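Long-range contacts in N-acylethanolamine-hydrolyzing acid amidase beta-subunit (Caenorhabditis elegans, PDB 6DY3), which probably hydrolyses bioactive fatty acid amides such as N-palmitoylethanolamine to ethanolamine and free fatty acids, as the beta-subunit of a heterodimer produced by autocatalytic cleavage: residues R90-F95 and H117-S122; Q156-E161 and Q180-L185. One frame throughout, in Å; residues are numbered along the deposited sequence.

The two contacts sit on opposite sides of the centre of the beta-subunit, with their own centres 28 Å apart and their nearest atoms about 7 Å apart. Interaction 1 ties the start of helix 92-102 to the loop entering strand 122-127 of one antiparallel sheet; interaction 2 lays helix 173-185 against strand 158-161, which pairs with strand 2-7 in the other. Both lie about 10 Å from residues of the presumed catalytic centre: the Val160 side chain is about 10 Å from that of Cys1, the nucleophile by similarity, while Val92 and Val160 each lie about 10 Å, side chain to side chain, from Arg17, probably important for activity.

Interaction 1 of 2, residues R90-F95 and H117-S122; sequences RPVSFF and HLFSPS
The guanidinium of Arg90 lies flat on the imidazole of His117, group centres 4.1 Å apart and planes at 22°. Farther back along the chain, Arg90 CD sits over the same imidazole in a CH-pi contact. With CG anti to the backbone N (chi1 -173°), the chain runs toward the 117-122 loop and then bends at chi3, bringing NH1 to the backbone of Leu118. There Arg90 NH1 donates to Leu118 O at 2.7 Å; the bond lies in the carbonyl plane on a lone pair, and the oxygen lies near the guanidinium plane. A water held by Arg90 NH1 at 3.0 Å also takes the N-H of Leu118. An alanine here would remove the guanidinium and is likely to leave Leu118 O without this donor and the imidazole face of His117 without its flat cover.

In the layered fold of the Ntn hydrolases, this is a joint between helix and sheet: Pro91 occupies the N-cap position, just before helix 92-102, and the opposing loop runs into strand 122-127. A second water bridges the backbones, donating to Arg90 O and accepting from Ser120 N, the latter at 2.9 Å.

Phe119 fills the middle of the contact. It turns its edge to the face of Phe95, ring centroids 5.2 Å apart and planes at 66°, with CE1 leading over the rim of that ring. Arg90 CD meets Phe119 at another part of its edge, near the ring plane, while Val92 CG2 lies over a face. His117 NE2 approaches Phe95 CZ obliquely, completing the aromatic cluster. Val92 CG2 also touches Ser120 CB at 3.7 Å, whereas Ser120 OG is hydrogen-bonded to Lys87. Val92 packs as well on Leu68 of strand 64-70 and on Tyr99 of the alpha-subunit.

Interaction 2 of 2, residues Q156-E161 and Q180-L185; sequences QWFLVE and QKLKEL
Leu182 O lies at the edge of the Trp157 indole, near the ring plane, facing CH2 and CZ2 of its six-membered ring, with CH2 3.2 Å from the oxygen. This is a contact of a carbonyl with an aromatic C-H edge, not a hydrogen bond, and the remainder of the interface is apolar. It belongs to the helix-on-sheet packing of the Ntn hydrolase fold: strand 158-161 borders the strand 2-7 that follows the presumed nucleophile Cys1, and the 180-185 part of helix 173-185 runs nearly antiparallel to strand 158-161, the axes of these short segments 10.2 Å apart at 161°.

Leu182 points from the helix toward the sheet. Its CD1 lies over a face of the Phe158 ring as a CH-pi contact, 4.0 Å from the centroid, and its CB lies above the same ring. Ile4 of strand 2-7, the loop residue Phe190, and Val198 of helix 192-199 also touch Leu182, placing it between sheet and helices. Phe158 has CG between its backbone N and carbonyl carbon (chi1 61°), which turns the ring back beside its neighbour, with CD2 over the centre of the Trp157 indole. Trp157 meets chiefly the carbonyl oxygen of Leu182, with CH2 also near its CB.

On the solvent side, the extended chain of the exposed Lys183 crosses the Phe158 side chain nearly perpendicularly, CG and CE both near CZ. Deeper in, the Val160 and Leu182 side chains lie alongside one another, pointing opposite ways, and Val160 CG2 meets Leu182 CD1 at 3.6 Å.

Interaction 1 of 2, residues R90-F95 and H117-S122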
# COMPACT_ATOMS: atom_id res chain seq x y z
N ARG B 90 -5.91 10.79 10.71
CA ARG B 90 -4.52 10.46 10.38
C ARG B 90 -4.50 9.77 9.02
O ARG B 90 -4.52 8.54 8.93
CB ARG B 90 -3.90 9.56 11.45
CG ARG B 90 -2.42 9.30 11.25
CD ARG B 90 -1.78 8.78 12.53
NE ARG B 90 -1.37 9.89 13.40
CZ ARG B 90 -2.00 10.26 14.51
NH1 ARG B 90 -3.09 9.64 14.93
NH2 ARG B 90 -1.53 11.28 15.22
N PRO B 91 -4.47 10.54 7.93
CA PRO B 91 -4.46 9.94 6.59
C PRO B 91 -3.39 8.86 6.44
O PRO B 91 -2.21 9.09 6.70
CB PRO B 91 -4.20 11.14 5.68
CG PRO B 91 -4.76 12.29 6.42
CD PRO B 91 -4.48 12.01 7.87
N VAL B 92 -3.83 7.68 6.01
CA VAL B 92 -2.99 6.48 6.10
C VAL B 92 -1.86 6.54 5.08
O VAL B 92 -0.69 6.33 5.43
CB VAL B 92 -3.86 5.22 5.92
CG1 VAL B 92 -2.99 3.99 5.76
CG2 VAL B 92 -4.79 5.07 7.11
N SER B 93 -2.18 6.80 3.81
CA SER B 93 -1.15 6.72 2.78
C SER B 93 -0.05 7.74 3.00
O SER B 93 1.12 7.48 2.66
CB SER B 93 -1.77 6.91 1.39
OG SER B 93 -2.16 8.26 1.19
N PHE B 94 -0.38 8.90 3.55
CA PHE B 94 0.63 9.93 3.78
C PHE B 94 1.41 9.67 5.06
O PHE B 94 2.58 10.08 5.17
CB PHE B 94 -0.03 11.30 3.80
CG PHE B 94 -0.74 11.61 2.53
CD1 PHE B 94 -2.09 11.37 2.40
CD2 PHE B 94 -0.04 12.10 1.43
CE1 PHE B 94 -2.75 11.63 1.21
CE2 PHE B 94 -0.70 12.37 0.24
CZ PHE B 94 -2.05 12.13 0.13
N PHE B 95 0.81 8.98 6.03
CA PHE B 95 1.57 8.55 7.19
C PHE B 95 2.66 7.57 6.77
O PHE B 95 3.80 7.68 7.22
CB PHE B 95 0.63 7.93 8.22
CG PHE B 95 1.31 7.56 9.51
CD1 PHE B 95 1.29 8.43 10.58
CD2 PHE B 95 1.96 6.35 9.66
CE1 PHE B 95 1.91 8.10 11.77
CE2 PHE B 95 2.58 6.02 10.84
CZ PHE B 95 2.55 6.89 11.90
N HIS B 117 -1.79 5.61 18.84
CA HIS B 117 -2.56 6.78 18.45
C HIS B 117 -3.63 6.32 17.47
O HIS B 117 -3.57 5.20 16.95
CB HIS B 117 -1.66 7.87 17.84
CG HIS B 117 -0.73 7.36 16.79
ND1 HIS B 117 -1.12 6.51 15.78
CD2 HIS B 117 0.60 7.58 16.60
CE1 HIS B 117 -0.08 6.24 15.01
NE2 HIS B 117 0.97 6.87 15.48
N LEU B 118 -4.61 7.19 17.23
CA LEU B 118 -5.67 6.86 16.29
C LEU B 118 -5.07 6.49 14.94
O LEU B 118 -4.32 7.26 14.34
CB LEU B 118 -6.64 8.03 16.14
CG LEU B 118 -7.72 8.18 17.22
CD1 LEU B 118 -8.53 9.43 16.96
CD2 LEU B 118 -8.63 6.96 17.30
N PHE B 119 -5.41 5.30 14.46
CA PHE B 119 -4.97 4.85 13.15
C PHE B 119 -5.99 3.89 12.60
O PHE B 119 -6.54 3.06 13.33
CB PHE B 119 -3.59 4.20 13.21
CG PHE B 119 -2.89 4.14 11.89
CD1 PHE B 119 -2.16 5.23 11.44
CD2 PHE B 119 -2.98 3.01 11.09
CE1 PHE B 119 -1.53 5.19 10.21
CE2 PHE B 119 -2.34 2.96 9.86
CZ PHE B 119 -1.62 4.05 9.42
N SER B 120 -6.26 4.00 11.30
CA SER B 120 -7.28 3.18 10.68
C SER B 120 -6.90 1.71 10.83
O SER B 120 -5.72 1.35 10.63
CB SER B 120 -7.43 3.55 9.21
OG SER B 120 -8.55 2.92 8.63
N PRO B 121 -7.83 0.83 11.20
CA PRO B 121 -7.48 -0.59 11.34
C PRO B 121 -6.90 -1.13 10.04
O PRO B 121 -7.42 -0.88 8.95
CB PRO B 121 -8.81 -1.25 11.70
CG PRO B 121 -9.61 -0.17 12.32
CD PRO B 121 -9.23 1.08 11.59
N SER B 122 -5.80 -1.87 10.16
CA SER B 122 -5.07 -2.32 9.00
C SER B 122 -3.98 -3.27 9.47
O SER B 122 -3.75 -3.45 10.67
CB SER B 122 -4.47 -1.13 8.23
OG SER B 122 -3.70 -0.32 9.10
O HOH W 1 -5.84 6.70 10.22
O HOH W 2 -3.96 10.35 17.72

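Interaction 2 of 2, residues Q156-E161 and Q180-L185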
# COMPACT_ATOMS: atom_id res chain seq x y z
N GLN B 156 9.61 -20.39 12.21
CA GLN B 156 8.62 -19.42 11.76
C GLN B 156 9.33 -18.44 10.84
O GLN B 156 9.65 -17.31 11.22
CB GLN B 156 7.97 -18.73 12.95
CG GLN B 156 7.26 -19.68 13.91
CD GLN B 156 6.66 -18.97 15.12
OE1 GLN B 156 7.03 -17.84 15.44
NE2 GLN B 156 5.72 -19.63 15.78
N TRP B 157 9.57 -18.88 9.60
CA TRP B 157 10.39 -18.13 8.66
C TRP B 157 9.58 -17.29 7.69
O TRP B 157 10.18 -16.59 6.86
CB TRP B 157 11.29 -19.09 7.87
CG TRP B 157 10.57 -20.18 7.13
CD1 TRP B 157 10.12 -21.36 7.65
CD2 TRP B 157 10.24 -20.20 5.73
NE1 TRP B 157 9.52 -22.11 6.66
CE2 TRP B 157 9.58 -21.42 5.48
CE3 TRP B 157 10.43 -19.30 4.68
CZ2 TRP B 157 9.11 -21.77 4.21
CZ3 TRP B 157 9.96 -19.65 3.42
CH2 TRP B 157 9.31 -20.87 3.20
N PHE B 158 8.24 -17.33 7.75
CA PHE B 158 7.41 -16.50 6.88
C PHE B 158 6.21 -15.97 7.64
O PHE B 158 5.79 -16.51 8.67
CB PHE B 158 6.94 -17.27 5.62
CG PHE B 158 6.10 -18.48 5.92
CD1 PHE B 158 4.75 -18.37 6.16
CD2 PHE B 158 6.67 -19.74 5.94
CE1 PHE B 158 3.98 -19.48 6.43
CE2 PHE B 158 5.90 -20.86 6.20
CZ PHE B 158 4.56 -20.72 6.45
N LEU B 159 5.66 -14.87 7.12
CA LEU B 159 4.45 -14.25 7.64
C LEU B 159 3.53 -13.94 6.47
O LEU B 159 3.99 -13.44 5.43
CB LEU B 159 4.76 -12.96 8.41
CG LEU B 159 5.51 -13.11 9.72
CD1 LEU B 159 6.08 -11.78 10.16
CD2 LEU B 159 4.60 -13.67 10.79
N VAL B 160 2.24 -14.25 6.63
CA VAL B 160 1.24 -14.02 5.59
C VAL B 160 0.03 -13.33 6.22
O VAL B 160 -0.46 -13.77 7.26
CB VAL B 160 0.81 -15.33 4.91
CG1 VAL B 160 -0.23 -15.05 3.82
CG2 VAL B 160 2.01 -16.05 4.33
N GLU B 161 -0.47 -12.29 5.56
CA GLU B 161 -1.63 -11.58 6.06
C GLU B 161 -2.45 -11.07 4.88
O GLU B 161 -1.90 -10.72 3.83
CB GLU B 161 -1.20 -10.43 6.99
CG GLU B 161 -2.30 -9.93 7.91
CD GLU B 161 -2.95 -11.06 8.71
OE1 GLU B 161 -2.30 -11.57 9.65
OE2 GLU B 161 -4.10 -11.44 8.39
N GLN B 180 0.34 -22.79 2.34
CA GLN B 180 0.66 -24.11 1.81
C GLN B 180 1.81 -24.02 0.82
O GLN B 180 2.74 -24.84 0.85
CB GLN B 180 -0.58 -24.72 1.15
CG GLN B 180 -1.60 -25.24 2.16
CD GLN B 180 -2.88 -25.75 1.51
OE1 GLN B 180 -3.00 -25.77 0.29
NE2 GLN B 180 -3.85 -26.15 2.34
N LYS B 181 1.78 -23.02 -0.07
CA LYS B 181 2.80 -22.92 -1.10
C LYS B 181 4.17 -22.61 -0.51
O LYS B 181 5.18 -23.16 -0.95
CB LYS B 181 2.39 -21.86 -2.12
CG LYS B 181 2.99 -22.05 -3.51
CD LYS B 181 2.46 -23.30 -4.19
CE LYS B 181 3.10 -23.52 -5.55
NZ LYS B 181 2.46 -24.68 -6.24
N LEU B 182 4.22 -21.74 0.51
CA LEU B 182 5.49 -21.46 1.16
C LEU B 182 6.06 -22.71 1.82
O LEU B 182 7.28 -22.93 1.78
CB LEU B 182 5.30 -20.35 2.20
CG LEU B 182 5.11 -18.94 1.63
CD1 LEU B 182 4.42 -18.06 2.65
CD2 LEU B 182 6.45 -18.34 1.23
N LYS B 183 5.20 -23.53 2.41
CA LYS B 183 5.68 -24.77 3.03
C LYS B 183 6.18 -25.75 1.98
O LYS B 183 7.18 -26.44 2.20
CB LYS B 183 4.57 -25.39 3.87
CG LYS B 183 4.24 -24.60 5.13
CD LYS B 183 3.08 -25.22 5.89
CE LYS B 183 2.79 -24.46 7.17
NZ LYS B 183 1.62 -25.04 7.90
N GLU B 184 5.51 -25.82 0.83
CA GLU B 184 5.95 -26.71 -0.24
C GLU B 184 7.34 -26.32 -0.73
O GLU B 184 8.23 -27.16 -0.87
CB GLU B 184 4.96 -26.68 -1.41
CG GLU B 184 3.60 -27.29 -1.11
CD GLU B 184 2.66 -27.20 -2.31
OE1 GLU B 184 3.15 -26.95 -3.44
OE2 GLU B 184 1.43 -27.37 -2.12
N LEU B 185 7.54 -25.03 -1.02
CA LEU B 185 8.83 -24.57 -1.52
C LEU B 185 9.91 -24.70 -0.46
O LEU B 185 11.07 -24.96 -0.79
CB LEU B 185 8.72 -23.13 -2.01
CG LEU B 185 7.69 -22.92 -3.13
CD1 LEU B 185 7.60 -21.45 -3.52
CD2 LEU B 185 8.02 -23.77 -4.35